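Local coordinates for protein endolysin B (Mycobacterium phage D29, PDB 3HC7) that cleaves the ester bonds that link mycolic acids to arabinogalactan in the host cell wall, helping the phage to lyse the mycobacterium and release its progeny, at residues H10-P15 with F228-R233; F76-Y81 with I86-V91; H94-L97 with R102-R105; D175-E178 with G184-V187; S191-I194 with V200-Q203. All blocks are in the same frame, centred on the assembly; numbering follows the deposited sequence.

Overall arrangement
Interaction 2 is the core contact: buried and made by apolar side chains and strand backbone, without hydrogen bonds, it packs helix 83-96 on strand 76-81 of the parallel sheet. Interaction 3 uses the far end of the same helix, touches interaction 2 through Val-91, Ile-96 and Leu-103, and adds hydrogen bonds as the chain turns away from the helix. Interactions 4 and 5 belong to the helical part of the chain and touch each other through Ile-186, Val-200 and Gln-203; the first rests on an arginine and a backbone carbonyl, the second on backbone bonds and an aromatic ring. Interaction 1, at the surface beside the catalytic serine, has no cross-segment hydrogen bond and joins residues far apart in sequence.

Interaction 1: residues H10-P15 with F228-R233; sequences HGTGQP and FFARSR
Ala-230, the last helical residue of helix 212-230, meets Thr-12 and Gly-13 in the loop that follows strand 5-9. Just before it, Phe-229 sends its ring away from this loop, to pack against Trp-238 and the catalytic His-240. Ala-230 itself makes the contact. Its CB lies 3.7 Å from Thr-12 CG2 and 4.0 Å from Gly-13 CA, so a single small methyl lets the helix end come close to the loop. The carbonyl oxygen of Ala-230 passes beside the loop, 3.7 Å from Gly-13 CA. At Arg-231 the backbone leaves helical geometry and the chain departs.

On the loop side, Gly-11 to Gln-14 form a type II turn. Gly-13 holds its third position with phi at 92°, a conformation easy for glycine, and its lack of a CB lets the Ala-230 carbonyl approach. Thr-12 divides its branches: CG2, anti to the backbone N, supplies the methyl for Ala-230, while OG1, beside that N, is bonded to Gln-83. The Thr-12 N is itself hydrogen-bonded to OG of the catalytic Ser-82, a setting consistent with the oxyanion-hole loop of cutinases. Between these two segments the contact is therefore methyl packing and close fit without a hydrogen bond: Thr-12 meets the helix through its methyl, and its polar atoms have their partners in Ser-82 and Gln-83.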
loop_
_atom_site.group_PDB
_atom_site.type_symbol
_atom_site.label_atom_id
_atom_site.label_comp_id
_atom_site.label_asym_id
_atom_site.label_seq_id
_atom_site.Cartn_x
_atom_site.Cartn_y
_atom_site.Cartn_z
ATOM N N HIS A 10 2.903 -1.668 7.919
ATOM C CA HIS A 10 2.218 -2.954 7.843
ATOM C C HIS A 10 0.967 -2.955 6.969
ATOM O O HIS A 10 0.401 -1.902 6.656
ATOM C CB HIS A 10 1.848 -3.437 9.249
ATOM C CG HIS A 10 2.951 -4.168 9.946
ATOM N ND1 HIS A 10 3.365 -5.426 9.564
ATOM C CD2 HIS A 10 3.718 -3.826 11.008
ATOM C CE1 HIS A 10 4.335 -5.831 10.364
ATOM N NE2 HIS A 10 4.572 -4.877 11.248
ATOM N N GLY A 11 0.535 -4.156 6.594
ATOM C CA GLY A 11 -0.704 -4.341 5.866
ATOM C C GLY A 11 -1.895 -4.366 6.801
ATOM O O GLY A 11 -1.753 -4.311 8.024
ATOM N N THR A 12 -3.081 -4.444 6.211
ATOM C CA THR A 12 -4.333 -4.486 6.950
ATOM C C THR A 12 -4.304 -5.559 8.043
ATOM O O THR A 12 -3.841 -6.678 7.819
ATOM C CB THR A 12 -5.485 -4.774 5.976
ATOM O OG1 THR A 12 -5.448 -3.810 4.921
ATOM C CG2 THR A 12 -6.830 -4.720 6.684
ATOM N N GLY A 13 -4.781 -5.206 9.232
ATOM C CA GLY A 13 -4.905 -6.167 10.313
ATOM C C GLY A 13 -3.733 -6.280 11.272
ATOM O O GLY A 13 -3.793 -7.060 12.222
ATOM N N GLN A 14 -2.669 -5.514 11.042
ATOM C CA GLN A 14 -1.513 -5.556 11.940
ATOM C C GLN A 14 -1.184 -4.174 12.509
ATOM O O GLN A 14 -0.311 -3.483 11.990
ATOM C CB GLN A 14 -0.288 -6.133 11.219
ATOM C CG GLN A 14 0.991 -6.157 12.043
ATOM C CD GLN A 14 0.829 -6.875 13.374
ATOM O OE1 GLN A 14 1.377 -7.964 13.582
ATOM N NE2 GLN A 14 0.078 -6.267 14.287
ATOM N N PRO A 15 -1.881 -3.773 13.589
ATOM C CA PRO A 15 -1.714 -2.435 14.181
ATOM C C PRO A 15 -0.454 -2.305 15.037
ATOM O O PRO A 15 -0.231 -1.248 15.630
ATOM C CB PRO A 15 -2.953 -2.275 15.078
ATOM C CG PRO A 15 -3.729 -3.575 14.984
ATOM C CD PRO A 15 -2.865 -4.592 14.322
ATOM N N PHE A 228 -11.979 -11.011 6.901
ATOM C CA PHE A 228 -11.513 -12.400 6.900
ATOM C C PHE A 228 -10.006 -12.519 6.645
ATOM O O PHE A 228 -9.321 -13.313 7.280
ATOM C CB PHE A 228 -12.289 -13.186 5.839
ATOM C CG PHE A 228 -11.827 -14.606 5.662
ATOM C CD1 PHE A 228 -12.235 -15.596 6.539
ATOM C CD2 PHE A 228 -11.001 -14.955 4.603
ATOM C CE1 PHE A 228 -11.820 -16.910 6.373
ATOM C CE2 PHE A 228 -10.581 -16.265 4.434
ATOM C CZ PHE A 228 -10.995 -17.242 5.319
ATOM N N PHE A 229 -9.486 -11.729 5.715
ATOM C CA PHE A 229 -8.043 -11.742 5.442
ATOM C C PHE A 229 -7.232 -11.051 6.539
ATOM O O PHE A 229 -6.088 -11.416 6.805
ATOM C CB PHE A 229 -7.732 -11.086 4.096
ATOM C CG PHE A 229 -8.053 -11.947 2.913
ATOM C CD1 PHE A 229 -7.715 -13.291 2.905
ATOM C CD2 PHE A 229 -8.682 -11.411 1.800
ATOM C CE1 PHE A 229 -8.011 -14.092 1.816
ATOM C CE2 PHE A 229 -8.979 -12.205 0.702
ATOM C CZ PHE A 229 -8.641 -13.547 0.711
ATOM N N ALA A 230 -7.837 -10.046 7.164
ATOM C CA ALA A 230 -7.147 -9.209 8.133
ATOM C C ALA A 230 -7.004 -9.881 9.491
ATOM O O ALA A 230 -5.991 -9.721 10.169
ATOM C CB ALA A 230 -7.868 -7.878 8.283
ATOM N N ARG A 231 -8.026 -10.626 9.887
ATOM C CA ARG A 231 -8.092 -11.150 11.240
ATOM C C ARG A 231 -8.588 -12.581 11.246
ATOM O O ARG A 231 -9.588 -12.890 11.889
ATOM C CB ARG A 231 -9.023 -10.281 12.093
ATOM N N SER A 232 -7.895 -13.455 10.526
ATOM C CA SER A 232 -8.320 -14.848 10.449
ATOM C C SER A 232 -7.163 -15.766 10.085
ATOM O O SER A 232 -6.408 -15.498 9.146
ATOM C CB SER A 232 -9.464 -15.009 9.445
ATOM O OG SER A 232 -10.410 -15.966 9.886
ATOM N N ARG A 233 -7.033 -16.849 10.843
ATOM C CA ARG A 233 -6.004 -17.848 10.595
ATOM C C ARG A 233 -6.335 -18.688 9.363
ATOM O O ARG A 233 -7.251 -19.512 9.385
ATOM C CB ARG A 233 -5.825 -18.749 11.821
ATOM C CG ARG A 233 -5.201 -18.046 13.013
ATOM C CD ARG A 233 -5.132 -18.962 14.221
ATOM N NE ARG A 233 -4.305 -18.399 15.283
ATOM C CZ ARG A 233 -4.170 -18.935 16.491
ATOM N NH1 ARG A 233 -4.814 -20.054 16.800
ATOM N NH2 ARG A 233 -3.393 -18.352 17.393
#

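Interaction 2: residues F76-Y81 with I86-V91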
loop_
_atom_site.group_PDB
_atom_site.type_symbol
_atom_site.label_atom_id
_atom_site.label_comp_id
_atom_site.label_asym_id
_atom_site.label_seq_id
_atom_site.Cartn_x
_atom_site.Cartn_y
_atom_site.Cartn_z
ATOM N N PHE A 76 17.461 7.132 2.652
ATOM C CA PHE A 76 16.384 6.303 3.206
ATOM C C PHE A 76 15.692 5.421 2.185
ATOM O O PHE A 76 15.890 5.565 0.975
ATOM C CB PHE A 76 15.360 7.149 3.982
ATOM C CG PHE A 76 14.445 7.970 3.106
ATOM C CD1 PHE A 76 14.943 9.020 2.346
ATOM C CD2 PHE A 76 13.079 7.707 3.066
ATOM C CE1 PHE A 76 14.109 9.786 1.543
ATOM C CE2 PHE A 76 12.226 8.472 2.272
ATOM C CZ PHE A 76 12.744 9.511 1.506
ATOM N N ALA A 77 14.879 4.505 2.704
ATOM C CA ALA A 77 14.090 3.592 1.898
ATOM C C ALA A 77 12.735 3.416 2.576
ATOM O O ALA A 77 12.590 3.680 3.771
ATOM C CB ALA A 77 14.809 2.249 1.771
ATOM N N MET A 78 11.741 2.980 1.817
ATOM C CA MET A 78 10.417 2.746 2.378
ATOM C C MET A 78 9.874 1.400 1.923
ATOM O O MET A 78 10.181 0.933 0.824
ATOM C CB MET A 78 9.447 3.860 1.967
ATOM C CG MET A 78 9.801 5.250 2.490
ATOM S SD MET A 78 8.567 6.485 2.022
ATOM C CE MET A 78 8.674 6.395 0.237
ATOM N N ALA A 79 9.064 0.781 2.774
ATOM C CA ALA A 79 8.485 -0.519 2.470
ATOM C C ALA A 79 7.095 -0.631 3.070
ATOM O O ALA A 79 6.909 -0.466 4.276
ATOM C CB ALA A 79 9.377 -1.640 2.994
ATOM N N GLY A 80 6.122 -0.925 2.220
ATOM C CA GLY A 80 4.748 -1.061 2.663
ATOM C C GLY A 80 4.039 -2.206 1.974
ATOM O O GLY A 80 4.285 -2.493 0.801
ATOM N N TYR A 81 3.140 -2.845 2.711
ATOM C CA TYR A 81 2.385 -3.996 2.231
ATOM C C TYR A 81 0.891 -3.704 2.304
ATOM O O TYR A 81 0.398 -3.234 3.331
ATOM C CB TYR A 81 2.747 -5.217 3.081
ATOM C CG TYR A 81 1.861 -6.435 2.921
ATOM C CD1 TYR A 81 1.479 -6.891 1.664
ATOM C CD2 TYR A 81 1.447 -7.152 4.034
ATOM C CE1 TYR A 81 0.681 -8.012 1.524
ATOM C CE2 TYR A 81 0.649 -8.276 3.906
ATOM C CZ TYR A 81 0.270 -8.700 2.654
ATOM O OH TYR A 81 -0.521 -9.817 2.535
ATOM N N ILE A 86 -0.477 1.487 0.137
ATOM C CA ILE A 86 -1.188 2.740 -0.121
ATOM C C ILE A 86 -0.544 3.892 0.661
ATOM O O ILE A 86 -0.323 4.975 0.108
ATOM C CB ILE A 86 -2.684 2.668 0.254
ATOM C CG1 ILE A 86 -3.382 1.496 -0.440
ATOM C CG2 ILE A 86 -3.400 3.977 -0.114
ATOM C CD1 ILE A 86 -4.839 1.299 0.039
ATOM N N VAL A 87 -0.250 3.661 1.943
ATOM C CA VAL A 87 0.376 4.694 2.765
ATOM C C VAL A 87 1.689 5.163 2.137
ATOM O O VAL A 87 1.889 6.361 1.934
ATOM C CB VAL A 87 0.632 4.224 4.221
ATOM C CG1 VAL A 87 1.516 5.247 4.977
ATOM C CG2 VAL A 87 -0.687 3.992 4.954
ATOM N N VAL A 88 2.578 4.223 1.829
ATOM C CA VAL A 88 3.873 4.576 1.233
ATOM C C VAL A 88 3.677 5.240 -0.131
ATOM O O VAL A 88 4.379 6.194 -0.476
ATOM C CB VAL A 88 4.800 3.347 1.080
ATOM C CG1 VAL A 88 6.069 3.714 0.302
ATOM C CG2 VAL A 88 5.171 2.770 2.448
ATOM N N GLY A 89 2.726 4.724 -0.905
ATOM C CA GLY A 89 2.436 5.255 -2.227
ATOM C C GLY A 89 1.907 6.685 -2.184
ATOM O O GLY A 89 2.274 7.512 -3.015
ATOM N N GLN A 90 1.059 6.984 -1.204
ATOM C CA GLN A 90 0.523 8.330 -1.066
ATOM C C GLN A 90 1.615 9.308 -0.701
ATOM O O GLN A 90 1.671 10.415 -1.240
ATOM C CB GLN A 90 -0.578 8.369 -0.015
ATOM C CG GLN A 90 -1.880 7.791 -0.507
ATOM C CD GLN A 90 -2.578 8.705 -1.484
ATOM O OE1 GLN A 90 -2.789 9.880 -1.200
ATOM N NE2 GLN A 90 -2.959 8.165 -2.637
ATOM N N VAL A 91 2.480 8.895 0.223
ATOM C CA VAL A 91 3.573 9.742 0.668
ATOM C C VAL A 91 4.504 10.027 -0.500
ATOM O O VAL A 91 4.866 11.170 -0.732
ATOM C CB VAL A 91 4.337 9.127 1.866
ATOM C CG1 VAL A 91 5.672 9.819 2.068
ATOM C CG2 VAL A 91 3.500 9.235 3.123
#
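The peptide plane between Ala-79 and Gly-80 is the flat group that the helix meets, and Val-88 lies on one of its faces. Val-88 CG2 sits almost straight above Gly-80 N at 3.8 Å, and 4.0 Å from Ala-79 C. Gly-80 has no side chain on that face, which is why a branched valine can settle directly on the strand backbone. The other branch, CG1, anti to the backbone N of Val-88 (chi1 173°), is turned along the strand to Met-78: it packs 3.8 Å from Met-78 CB and 3.7 Å from Met-78 CE. The two side chains run antiparallel alongside one another, and the bend of the methionine at chi3 (-61°) brings CE round to the valine.

Strand 76-81, helix 83-96 and strand 110-116 form a beta-alpha-beta unit of the alpha/beta-hydrolase sheet. The catalytic Ser-82 stands in the sharp turn between strand and helix, consistent with a GxSxG nucleophile elbow that begins at Gly-80. The strand and helix segments run at 137° to each other, their axes 7.3 Å apart at closest. Almost one turn further along the helix, Val-91 CG1 approaches Met-78 SD at 4.4 Å, while Met-78 also touches Ile-64 of helix 50-70.

Interaction 3: residues H94-L97 with R102-R105; sequences HHIL and RLHR
His-104 lies against the carbonyl of Ile-96, and its side chain can be followed atom by atom along the end of the preceding helical segment. CB is 3.5 Å from Ile-96 O. CG, anti to the backbone N (chi1 -176°), passes the same oxygen and carries the ring toward the two carbonyls of Ile-96 and Leu-97. ND1 then donates a hydrogen bond to Ile-96 O at 2.9 Å with an N-H...O angle of 154°. The oxygen lies at the ring edge, in the ring plane, and the nitrogen in turn lies in the carbonyl plane, so the bond fixes the rotation of the imidazole. Beyond it, CE1 comes within 3.4 Å of Leu-97 O, which approaches the ring obliquely. The CA of His-104 adds a C-H...O contact to Ile-96 O at 3.2 Å. A histidine protonated at ND1 suits this place, because a carbonyl near the end of a helix lacks the amide donor that a further turn would bring.

The neighbouring carbonyl is held by backbone: Leu-103 N donates to His-95 O at 2.8 Å. Beside these bonds Ile-96 and Leu-103 meet at a slant, CG1 of the former 3.8 Å from CB of the latter.

Leu-103 also packs on Val-91 of helix 83-96 and on Ile-61 of helix 50-70, to which Arg-102 is tied by a salt bridge with Glu-65. The contact thus lies where helix 83-96 gives way to the connection leading into strand 110-116, alongside helix 50-70.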
loop_
_atom_site.group_PDB
_atom_site.type_symbol
_atom_site.label_atom_id
_atom_site.label_comp_id
_atom_site.label_asym_id
_atom_site.label_seq_id
_atom_site.Cartn_x
_atom_site.Cartn_y
_atom_site.Cartn_z
ATOM N N HIS A 94 2.450 12.115 -3.521
ATOM C CA HIS A 94 1.898 13.426 -3.214
ATOM C C HIS A 94 2.665 14.234 -2.192
ATOM O O HIS A 94 2.274 15.359 -1.906
ATOM C CB HIS A 94 0.439 13.308 -2.759
ATOM C CG HIS A 94 -0.475 12.791 -3.819
ATOM N ND1 HIS A 94 -1.247 11.659 -3.648
ATOM C CD2 HIS A 94 -0.734 13.239 -5.071
ATOM C CE1 HIS A 94 -1.945 11.438 -4.749
ATOM N NE2 HIS A 94 -1.651 12.382 -5.628
ATOM N N HIS A 95 3.739 13.674 -1.628
ATOM C CA HIS A 95 4.503 14.408 -0.620
ATOM C C HIS A 95 6.004 14.457 -0.893
ATOM O O HIS A 95 6.671 15.414 -0.507
ATOM C CB HIS A 95 4.187 13.905 0.793
ATOM C CG HIS A 95 2.755 14.106 1.184
ATOM N ND1 HIS A 95 1.800 13.124 1.040
ATOM C CD2 HIS A 95 2.108 15.185 1.689
ATOM C CE1 HIS A 95 0.629 13.581 1.449
ATOM N NE2 HIS A 95 0.787 14.828 1.849
ATOM N N ILE A 96 6.521 13.460 -1.598
ATOM C CA ILE A 96 7.930 13.467 -1.982
ATOM C C ILE A 96 8.150 13.975 -3.405
ATOM O O ILE A 96 8.983 14.855 -3.630
ATOM C CB ILE A 96 8.571 12.072 -1.829
ATOM C CG1 ILE A 96 8.413 11.577 -0.387
ATOM C CG2 ILE A 96 10.041 12.109 -2.223
ATOM C CD1 ILE A 96 8.947 10.161 -0.142
ATOM N N LEU A 97 7.410 13.430 -4.365
ATOM C CA LEU A 97 7.598 13.815 -5.765
ATOM C C LEU A 97 7.235 15.263 -6.141
ATOM O O LEU A 97 7.943 15.889 -6.924
ATOM C CB LEU A 97 6.881 12.842 -6.704
ATOM C CG LEU A 97 7.353 11.392 -6.625
ATOM C CD1 LEU A 97 6.647 10.555 -7.662
ATOM C CD2 LEU A 97 8.862 11.316 -6.823
ATOM N N ARG A 102 5.791 18.485 0.835
ATOM C CA ARG A 102 6.419 18.633 2.147
ATOM C C ARG A 102 7.747 17.892 2.275
ATOM O O ARG A 102 8.630 18.320 3.014
ATOM C CB ARG A 102 5.450 18.161 3.233
ATOM C CG ARG A 102 5.913 18.400 4.664
ATOM C CD ARG A 102 4.754 18.189 5.631
ATOM N NE ARG A 102 5.191 18.040 7.019
ATOM C CZ ARG A 102 4.417 17.586 8.005
ATOM N NH1 ARG A 102 3.161 17.233 7.760
ATOM N NH2 ARG A 102 4.899 17.477 9.238
ATOM N N LEU A 103 7.898 16.782 1.557
ATOM C CA LEU A 103 9.103 15.968 1.695
ATOM C C LEU A 103 9.984 16.012 0.450
ATOM O O LEU A 103 10.884 15.189 0.292
ATOM C CB LEU A 103 8.735 14.519 2.023
ATOM C CG LEU A 103 7.875 14.320 3.272
ATOM C CD1 LEU A 103 7.488 12.863 3.429
ATOM C CD2 LEU A 103 8.617 14.807 4.502
ATOM N N HIS A 104 9.716 16.971 -0.428
ATOM C CA HIS A 104 10.380 17.018 -1.713
ATOM C C HIS A 104 11.877 17.211 -1.556
ATOM O O HIS A 104 12.650 16.702 -2.359
ATOM C CB HIS A 104 9.792 18.121 -2.603
ATOM C CG HIS A 104 10.380 18.156 -3.977
ATOM N ND1 HIS A 104 10.187 17.141 -4.891
ATOM C CD2 HIS A 104 11.163 19.076 -4.592
ATOM C CE1 HIS A 104 10.819 17.438 -6.012
ATOM N NE2 HIS A 104 11.418 18.607 -5.857
ATOM N N ARG A 105 12.280 17.937 -0.517
ATOM C CA ARG A 105 13.699 18.188 -0.267
ATOM C C ARG A 105 14.443 16.911 0.102
ATOM O O ARG A 105 15.671 16.886 0.103
ATOM C CB ARG A 105 13.881 19.235 0.833
ATOM C CG ARG A 105 13.366 18.810 2.199
ATOM C CD ARG A 105 13.213 20.011 3.124
ATOM N NE ARG A 105 12.512 19.661 4.356
ATOM C CZ ARG A 105 13.119 19.279 5.474
ATOM N NH1 ARG A 105 14.444 19.200 5.513
ATOM N NH2 ARG A 105 12.407 18.971 6.551
#

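Interaction 4: residues D175-E178 with G184-V187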
loop_
_atom_site.group_PDB
_atom_site.type_symbol
_atom_site.label_atom_id
_atom_site.label_comp_id
_atom_site.label_asym_id
_atom_site.label_seq_id
_atom_site.Cartn_x
_atom_site.Cartn_y
_atom_site.Cartn_z
ATOM N N ASP A 175 -11.176 -3.586 -17.104
ATOM C CA ASP A 175 -12.193 -3.910 -16.104
ATOM C C ASP A 175 -12.346 -2.814 -15.055
ATOM O O ASP A 175 -13.106 -2.955 -14.100
ATOM C CB ASP A 175 -11.843 -5.221 -15.404
ATOM C CG ASP A 175 -11.912 -6.411 -16.328
ATOM O OD1 ASP A 175 -12.366 -6.245 -17.476
ATOM O OD2 ASP A 175 -11.511 -7.512 -15.903
ATOM N N LEU A 176 -11.624 -1.722 -15.252
ATOM C CA LEU A 176 -11.430 -0.713 -14.218
ATOM C C LEU A 176 -12.728 -0.081 -13.714
ATOM O O LEU A 176 -12.798 0.398 -12.577
ATOM C CB LEU A 176 -10.490 0.365 -14.746
ATOM C CG LEU A 176 -9.357 0.818 -13.833
ATOM C CD1 LEU A 176 -8.920 -0.295 -12.892
ATOM C CD2 LEU A 176 -8.197 1.284 -14.690
ATOM N N HIS A 177 -13.753 -0.072 -14.554
ATOM C CA HIS A 177 -15.006 0.566 -14.169
ATOM C C HIS A 177 -16.168 -0.402 -14.192
ATOM O O HIS A 177 -17.328 -0.007 -14.233
ATOM C CB HIS A 177 -15.275 1.796 -15.028
ATOM C CG HIS A 177 -14.237 2.860 -14.866
ATOM N ND1 HIS A 177 -14.112 3.606 -13.713
ATOM C CD2 HIS A 177 -13.257 3.284 -15.697
ATOM C CE1 HIS A 177 -13.109 4.454 -13.847
ATOM N NE2 HIS A 177 -12.572 4.279 -15.042
ATOM N N GLU A 178 -15.839 -1.684 -14.160
ATOM C CA GLU A 178 -16.834 -2.712 -13.905
ATOM C C GLU A 178 -17.425 -2.486 -12.507
ATOM O O GLU A 178 -16.732 -2.048 -11.584
ATOM C CB GLU A 178 -16.174 -4.088 -14.038
ATOM C CG GLU A 178 -16.866 -5.236 -13.329
ATOM C CD GLU A 178 -16.067 -6.528 -13.437
ATOM O OE1 GLU A 178 -15.137 -6.586 -14.271
ATOM O OE2 GLU A 178 -16.361 -7.483 -12.694
ATOM N N GLY A 184 -15.677 -2.144 -4.914
ATOM C CA GLY A 184 -14.405 -2.337 -4.234
ATOM C C GLY A 184 -13.657 -1.037 -3.970
ATOM O O GLY A 184 -13.157 -0.811 -2.857
ATOM N N ARG A 185 -13.563 -0.173 -4.978
ATOM C CA ARG A 185 -12.897 1.120 -4.766
ATOM C C ARG A 185 -13.675 1.932 -3.748
ATOM O O ARG A 185 -13.098 2.591 -2.900
ATOM C CB ARG A 185 -12.772 1.923 -6.064
ATOM C CG ARG A 185 -11.423 1.823 -6.726
ATOM C CD ARG A 185 -11.238 2.891 -7.793
ATOM N NE ARG A 185 -12.311 2.876 -8.768
ATOM C CZ ARG A 185 -12.280 2.178 -9.895
ATOM N NH1 ARG A 185 -11.230 1.427 -10.189
ATOM N NH2 ARG A 185 -13.304 2.232 -10.727
ATOM N N ILE A 186 -15.002 1.874 -3.823
ATOM C CA ILE A 186 -15.815 2.616 -2.872
ATOM C C ILE A 186 -15.486 2.216 -1.431
ATOM O O ILE A 186 -15.271 3.075 -0.567
ATOM C CB ILE A 186 -17.305 2.426 -3.171
ATOM C CG1 ILE A 186 -17.688 3.329 -4.346
ATOM C CG2 ILE A 186 -18.147 2.736 -1.936
ATOM C CD1 ILE A 186 -19.036 3.036 -4.932
ATOM N N VAL A 187 -15.442 0.909 -1.188
ATOM C CA VAL A 187 -15.146 0.370 0.138
ATOM C C VAL A 187 -13.784 0.843 0.660
ATOM O O VAL A 187 -13.642 1.274 1.811
ATOM C CB VAL A 187 -15.229 -1.180 0.135
ATOM C CG1 VAL A 187 -14.531 -1.765 1.335
ATOM C CG2 VAL A 187 -16.669 -1.604 0.128
#
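Arg-185 points its guanidinium at the backbone oxygen of Leu-176, and both terminal nitrogens share that acceptor. The stronger bond runs from Arg-185 NH2 to Leu-176 O, 2.7 Å long with an N-H...O angle of 154°. A weak one reaches the same oxygen from Arg-185 NH1 at 3.0 Å. The oxygen lies at the edge of the guanidinium, near its plane, in a forked approach that holds the flat group against rotation. Two side chains flank it. Leu-176 CD1 lies 4.0 Å from Arg-185 NH1, the two chains crossing at about a right angle. On the NH2 side, His-177 ND1 is 3.4 Å from Arg-185 NH2, the imidazole and guanidinium planes inclined by 64°.

In the next shell, the accepting carbonyl is set by a type I turn from Asp-175 to Glu-178, closed by the bond from Glu-178 N to Asp-175 O at 3.0 Å. Glu-178 occupies the N-cap position of helix 179-189, and Arg-185 stands within that same helix, so the arginine reaches back to the turn that leads into its own helix. Its chain is bent at chi3 (-54°) as it does so. Arg-185 NH1 is also bonded to the carbonyl of Ile-143, and its NE faces Glu-145, a residue that the side chain of His-177 also touches.

Arginine suits this place because one planar cation can serve several acceptors at once. Two backbone carbonyls, of Leu-176 and Ile-143, accept its N-H groups, and the ion pair with Glu-145 is long and weak.

Interaction 5: residues S191-I194 with V200-Q203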
loop_
_atom_site.group_PDB
_atom_site.type_symbol
_atom_site.label_atom_id
_atom_site.label_comp_id
_atom_site.label_asym_id
_atom_site.label_seq_id
_atom_site.Cartn_x
_atom_site.Cartn_y
_atom_site.Cartn_z
ATOM N N SER A 191 -15.331 6.751 4.248
ATOM C CA SER A 191 -15.100 7.174 5.627
ATOM C C SER A 191 -15.852 6.274 6.612
ATOM O O SER A 191 -15.567 6.273 7.808
ATOM C CB SER A 191 -15.552 8.622 5.813
ATOM O OG SER A 191 -16.915 8.774 5.452
ATOM N N GLY A 192 -16.809 5.516 6.087
ATOM C CA GLY A 192 -17.708 4.664 6.867
ATOM C C GLY A 192 -18.842 4.216 5.953
ATOM O O GLY A 192 -18.899 4.640 4.798
ATOM N N PHE A 193 -19.752 3.378 6.444
ATOM C CA PHE A 193 -20.806 2.842 5.590
ATOM C C PHE A 193 -21.918 3.869 5.390
ATOM O O PHE A 193 -22.416 4.055 4.281
ATOM C CB PHE A 193 -21.403 1.562 6.196
ATOM C CG PHE A 193 -21.887 0.588 5.172
ATOM C CD1 PHE A 193 -21.035 -0.371 4.652
ATOM C CD2 PHE A 193 -23.192 0.641 4.703
ATOM C CE1 PHE A 193 -21.482 -1.279 3.684
ATOM C CE2 PHE A 193 -23.639 -0.252 3.746
ATOM C CZ PHE A 193 -22.779 -1.213 3.231
ATOM N N ILE A 194 -22.297 4.517 6.488
ATOM C CA ILE A 194 -23.350 5.525 6.507
ATOM C C ILE A 194 -22.815 6.732 7.261
ATOM O O ILE A 194 -22.191 6.592 8.316
ATOM C CB ILE A 194 -24.596 5.034 7.281
ATOM C CG1 ILE A 194 -24.827 3.542 7.072
ATOM C CG2 ILE A 194 -25.833 5.816 6.875
ATOM C CD1 ILE A 194 -26.039 2.996 7.842
ATOM N N VAL A 200 -20.023 4.901 2.199
ATOM C CA VAL A 200 -20.350 3.902 1.188
ATOM C C VAL A 200 -21.686 4.256 0.543
ATOM O O VAL A 200 -21.808 4.237 -0.686
ATOM C CB VAL A 200 -20.400 2.481 1.775
ATOM C CG1 VAL A 200 -21.002 1.491 0.758
ATOM C CG2 VAL A 200 -19.002 2.040 2.210
ATOM N N VAL A 201 -22.680 4.590 1.364
ATOM C CA VAL A 201 -24.029 4.842 0.850
ATOM C C VAL A 201 -24.094 6.083 -0.054
ATOM O O VAL A 201 -24.771 6.075 -1.084
ATOM C CB VAL A 201 -25.080 4.941 1.976
ATOM C CG1 VAL A 201 -26.382 5.533 1.452
ATOM C CG2 VAL A 201 -25.335 3.572 2.598
ATOM N N ALA A 202 -23.385 7.142 0.324
ATOM C CA ALA A 202 -23.327 8.347 -0.511
ATOM C C ALA A 202 -22.693 8.014 -1.859
ATOM O O ALA A 202 -23.191 8.406 -2.914
ATOM C CB ALA A 202 -22.533 9.432 0.181
ATOM N N GLN A 203 -21.586 7.283 -1.810
ATOM C CA GLN A 203 -20.893 6.858 -3.014
ATOM C C GLN A 203 -21.722 5.924 -3.889
ATOM O O GLN A 203 -21.652 6.005 -5.120
ATOM C CB GLN A 203 -19.541 6.233 -2.665
ATOM C CG GLN A 203 -18.564 7.225 -2.026
ATOM C CD GLN A 203 -17.179 6.633 -1.811
ATOM O OE1 GLN A 203 -16.426 6.415 -2.760
ATOM N NE2 GLN A 203 -16.835 6.382 -0.554
#
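The loop that links helix 179-189 to helix 200-207 folds back on the first turn of the second helix, where Gly-192 and Phe-193 receive the amides of Val-200 and Val-201. Val-200 N donates to Gly-192 O at 2.8 Å, and Val-201 N to Phe-193 O at 3.0 Å, the latter meeting the carbonyl almost head-on (C=O...N 161°). Amides at the start of a helix find no carbonyl within it, so the loop supplies the acceptors; the amide of Ala-202 is bonded instead to OG of Ser-199. Gly-192 is almost fully extended (phi 167°), a shape that glycine adopts readily.

The side chains of Phe-193 and the two valines also meet. This helical part of the alpha/beta fold lies away from the catalytic residues, and here Phe-193 also packs on Ile-216, Ala-219 and Ile-223 of helix 212-230. Val-200 CG1 stands over one face of its ring, a CH-pi contact 4.1 Å from the centroid. A branched residue suits this position, since its other methyl, CG2, touches Phe-193 CD1 at 4.0 Å while Val-200 also rests on Ile-186 of helix 179-189. Val-201 comes to the ring obliquely, its CG2 4.2 Å from Phe-193 CD2, and the same methyl lies 3.4 Å from Phe-193 O.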